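Local coordinates for choline/ethanolamine kinase family protein (Mesorhizobium loti, PDB 3DXQ) that probably acts as a small-molecule kinase of the choline/ethanolamine kinase family, transferring phosphate to an ethanolamine-like substrate, at residues 249-254 with 276-281. Numbering follows the deposited sequence.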
HETATM    1  N   MSE A 249       4.794  -7.931   9.779  1.00 42.99           N
HETATM    2  CA  MSE A 249       4.967  -6.556  10.252  1.00 44.09           C
HETATM    3  C   MSE A 249       3.938  -5.596   9.700  1.00 45.70           C
HETATM    4  O   MSE A 249       3.567  -4.641  10.368  1.00 45.62           O
HETATM    5  CB  MSE A 249       6.356  -6.033   9.906  1.00 45.04           C
HETATM    6  CG  MSE A 249       7.491  -6.666  10.688  1.00 42.80           C
HETATM    7 SE   MSE A 249       7.077  -6.888  12.603  0.75 39.36          SE
HETATM    8  CE  MSE A 249       8.858  -6.848  13.261  1.00 51.28           C
ATOM      9  N   CYS A 250       3.509  -5.838   8.467  1.00 47.77           N
ATOM     10  CA  CYS A 250       2.484  -5.039   7.823  1.00 46.57           C
ATOM     11  C   CYS A 250       1.183  -5.110   8.597  1.00 45.65           C
ATOM     12  O   CYS A 250       0.587  -4.103   8.929  1.00 43.42           O
ATOM     13  CB  CYS A 250       2.268  -5.546   6.406  1.00 48.03           C
ATOM     14  SG  CYS A 250       1.219  -4.505   5.417  1.00 53.41           S
ATOM     15  N   ASP A 251       0.747  -6.317   8.909  1.00 47.29           N
ATOM     16  CA  ASP A 251      -0.436  -6.494   9.747  1.00 45.90           C
ATOM     17  C   ASP A 251      -0.273  -5.832  11.106  1.00 46.15           C
ATOM     18  O   ASP A 251      -1.212  -5.221  11.616  1.00 48.39           O
ATOM     19  CB  ASP A 251      -0.742  -7.977   9.967  1.00 45.53           C
ATOM     20  CG  ASP A 251      -1.712  -8.554   8.946  1.00 47.45           C
ATOM     21  OD1 ASP A 251      -2.510  -7.802   8.360  1.00 49.28           O
ATOM     22  OD2 ASP A 251      -1.697  -9.786   8.757  1.00 51.30           O
ATOM     23  N   LEU A 252       0.901  -5.974  11.708  1.00 45.72           N
ATOM     24  CA  LEU A 252       1.137  -5.408  13.035  1.00 46.28           C
ATOM     25  C   LEU A 252       1.018  -3.885  13.021  1.00 46.76           C
ATOM     26  O   LEU A 252       0.395  -3.300  13.911  1.00 47.42           O
ATOM     27  CB  LEU A 252       2.529  -5.795  13.549  1.00 46.35           C
ATOM     28  CG  LEU A 252       2.860  -5.300  14.958  1.00 46.47           C
ATOM     29  CD1 LEU A 252       1.919  -5.889  15.968  1.00 41.20           C
ATOM     30  CD2 LEU A 252       4.273  -5.648  15.300  1.00 45.70           C
ATOM     31  N   LEU A 253       1.642  -3.260  12.022  1.00 46.13           N
ATOM     32  CA  LEU A 253       1.623  -1.803  11.866  1.00 46.88           C
ATOM     33  C   LEU A 253       0.200  -1.282  11.890  1.00 47.83           C
ATOM     34  O   LEU A 253      -0.162  -0.455  12.726  1.00 48.75           O
ATOM     35  CB  LEU A 253       2.291  -1.388  10.553  1.00 46.44           C
ATOM     36  CG  LEU A 253       2.303   0.112  10.258  1.00 48.04           C
ATOM     37  CD1 LEU A 253       3.155   0.800  11.319  1.00 40.50           C
ATOM     38  CD2 LEU A 253       2.805   0.417   8.848  1.00 44.54           C
ATOM     39  N   TRP A 254      -0.603  -1.803  10.971  1.00 49.18           N
ATOM     40  CA  TRP A 254      -1.990  -1.408  10.845  1.00 49.50           C
ATOM     41  C   TRP A 254      -2.817  -1.827  12.062  1.00 49.80           C
ATOM     42  O   TRP A 254      -3.691  -1.084  12.498  1.00 50.12           O
ATOM     43  CB  TRP A 254      -2.570  -1.955   9.549  1.00 49.84           C
ATOM     44  CG  TRP A 254      -1.998  -1.252   8.363  1.00 51.79           C
ATOM     45  CD1 TRP A 254      -1.142  -1.758   7.431  1.00 50.25           C
ATOM     46  CD2 TRP A 254      -2.244   0.102   7.988  1.00 54.76           C
ATOM     47  NE1 TRP A 254      -0.840  -0.802   6.495  1.00 50.61           N
ATOM     48  CE2 TRP A 254      -1.507   0.351   6.813  1.00 53.51           C
ATOM     49  CE3 TRP A 254      -3.026   1.133   8.536  1.00 55.26           C
ATOM     50  CZ2 TRP A 254      -1.528   1.584   6.172  1.00 54.32           C
ATOM     51  CZ3 TRP A 254      -3.044   2.359   7.901  1.00 53.61           C
ATOM     52  CH2 TRP A 254      -2.299   2.574   6.728  1.00 52.97           C
ATOM     53  N   ASP A 276      -8.690  -6.423  15.414  1.00 52.40           N
ATOM     54  CA  ASP A 276      -8.681  -7.836  15.838  1.00 52.97           C
ATOM     55  C   ASP A 276      -8.412  -8.793  14.683  1.00 52.25           C
ATOM     56  O   ASP A 276      -7.783  -9.839  14.871  1.00 51.26           O
ATOM     57  CB  ASP A 276     -10.013  -8.228  16.494  1.00 53.93           C
ATOM     58  CG  ASP A 276     -10.163  -7.675  17.898  1.00 56.43           C
ATOM     59  OD1 ASP A 276      -9.141  -7.285  18.493  1.00 60.69           O
ATOM     60  OD2 ASP A 276     -11.302  -7.641  18.414  1.00 60.17           O
ATOM     61  N   GLY A 277      -8.897  -8.436  13.496  1.00 51.71           N
ATOM     62  CA  GLY A 277      -8.720  -9.265  12.315  1.00 50.60           C
ATOM     63  C   GLY A 277      -7.260  -9.358  11.942  1.00 49.55           C
ATOM     64  O   GLY A 277      -6.677 -10.455  11.960  1.00 48.62           O
ATOM     65  N   ARG A 278      -6.676  -8.191  11.655  1.00 48.55           N
ATOM     66  CA  ARG A 278      -5.291  -8.085  11.195  1.00 48.20           C
ATOM     67  C   ARG A 278      -4.293  -8.587  12.219  1.00 47.38           C
ATOM     68  O   ARG A 278      -3.228  -9.076  11.856  1.00 47.23           O
ATOM     69  CB  ARG A 278      -4.937  -6.643  10.821  1.00 47.73           C
ATOM     70  CG  ARG A 278      -5.902  -6.009   9.844  1.00 46.89           C
ATOM     71  CD  ARG A 278      -5.266  -4.863   9.071  1.00 49.32           C
ATOM     72  NE  ARG A 278      -4.235  -5.356   8.163  1.00 49.60           N
ATOM     73  CZ  ARG A 278      -3.643  -4.646   7.209  1.00 45.69           C
ATOM     74  NH1 ARG A 278      -3.984  -3.387   6.999  1.00 45.75           N
ATOM     75  NH2 ARG A 278      -2.716  -5.213   6.451  1.00 47.13           N
ATOM     76  N   PHE A 279      -4.626  -8.463  13.495  1.00 47.59           N
ATOM     77  CA  PHE A 279      -3.740  -8.961  14.533  1.00 46.86           C
ATOM     78  C   PHE A 279      -3.741 -10.483  14.549  1.00 46.22           C
ATOM     79  O   PHE A 279      -2.685 -11.106  14.516  1.00 45.40           O
ATOM     80  CB  PHE A 279      -4.153  -8.450  15.902  1.00 48.03           C
ATOM     81  CG  PHE A 279      -3.260  -8.929  16.998  1.00 47.33           C
ATOM     82  CD1 PHE A 279      -2.089  -8.250  17.295  1.00 50.16           C
ATOM     83  CD2 PHE A 279      -3.562 -10.083  17.701  1.00 48.82           C
ATOM     84  CE1 PHE A 279      -1.243  -8.701  18.295  1.00 51.11           C
ATOM     85  CE2 PHE A 279      -2.727 -10.540  18.707  1.00 54.13           C
ATOM     86  CZ  PHE A 279      -1.559  -9.851  19.002  1.00 53.10           C
ATOM     87  N   ALA A 280      -4.936 -11.069  14.604  1.00 46.22           N
ATOM     88  CA  ALA A 280      -5.100 -12.525  14.684  1.00 45.13           C
ATOM     89  C   ALA A 280      -4.423 -13.236  13.518  1.00 45.10           C
ATOM     90  O   ALA A 280      -3.823 -14.299  13.698  1.00 43.31           O
ATOM     91  CB  ALA A 280      -6.569 -12.880  14.736  1.00 44.98           C
ATOM     92  N   ARG A 281      -4.517 -12.641  12.329  1.00 45.45           N
ATOM     93  CA  ARG A 281      -3.847 -13.166  11.144  1.00 46.28           C
ATOM     94  C   ARG A 281      -2.329 -13.117  11.337  1.00 46.52           C
ATOM     95  O   ARG A 281      -1.615 -14.086  11.053  1.00 47.14           O
ATOM     96  CB  ARG A 281      -4.257 -12.339   9.914  1.00 47.56           C
ATOM     97  CG  ARG A 281      -3.632 -12.788   8.602  1.00 49.48           C
ATOM     98  CD  ARG A 281      -4.364 -12.180   7.429  1.00 51.73           C
ATOM     99  NE  ARG A 281      -4.314 -10.725   7.467  1.00 55.62           N
ATOM    100  CZ  ARG A 281      -5.041  -9.913   6.706  1.00 55.51           C
ATOM    101  NH1 ARG A 281      -5.904 -10.399   5.830  1.00 58.80           N
ATOM    102  NH2 ARG A 281      -4.912  -8.601   6.838  1.00 52.06           N
TER
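The guanidinium of Arg-278 has Trp-254 CB over one face, 3.7 Å from Arg-278 CZ, with the indole alongside; the carbonyl O of Cys-250 stands above the same face, farther off and toward the rim. At the edge, nearly in plane, is Asp-251 OD1. The indole and guanidinium planes are almost parallel, only 7° apart, but slipped, so that Arg-278 NH1 meets the ring obliquely near Trp-254 CG. The guanidinium of Arg-281 also receives Asp-251 at its edge, here with carboxylate and guanidinium nearly coplanar. Arg-281 binds side-on, one nitrogen to each oxygen: NH2 to the syn lone pair of Asp-251 OD1 at 3.0 Å, NE to Asp-251 OD2 at 3.1 Å. Arg-278 comes in with its plane 88° from the carboxylate and spends two nitrogens on one oxygen: NE reaches Asp-251 OD1 at 3.0 Å, nearly along the C-O direction, and the more bent NH2 bond to that atom is 3.2 Å. Asp-251 OD1 thus accepts three N-H groups. Both arginine chains bend at chi3 (68° in Arg-278), which brings their NE sides to the aspartate. Glu-215 forms a further salt bridge with Arg-278 NH2, and Tyr-274 OH hydrogen-bonds to its NH1. Were Asp-251 an alanine, Arg-281 would probably be set free to turn, and Arg-278 would keep Glu-215 but lose the acceptor of its NE. This buried salt-bridge network ties helices 237-263 and 271-287, successive and roughly antiparallel, into a helical hairpin within the C-terminal lobe of the protein-kinase-like phosphotransferase fold.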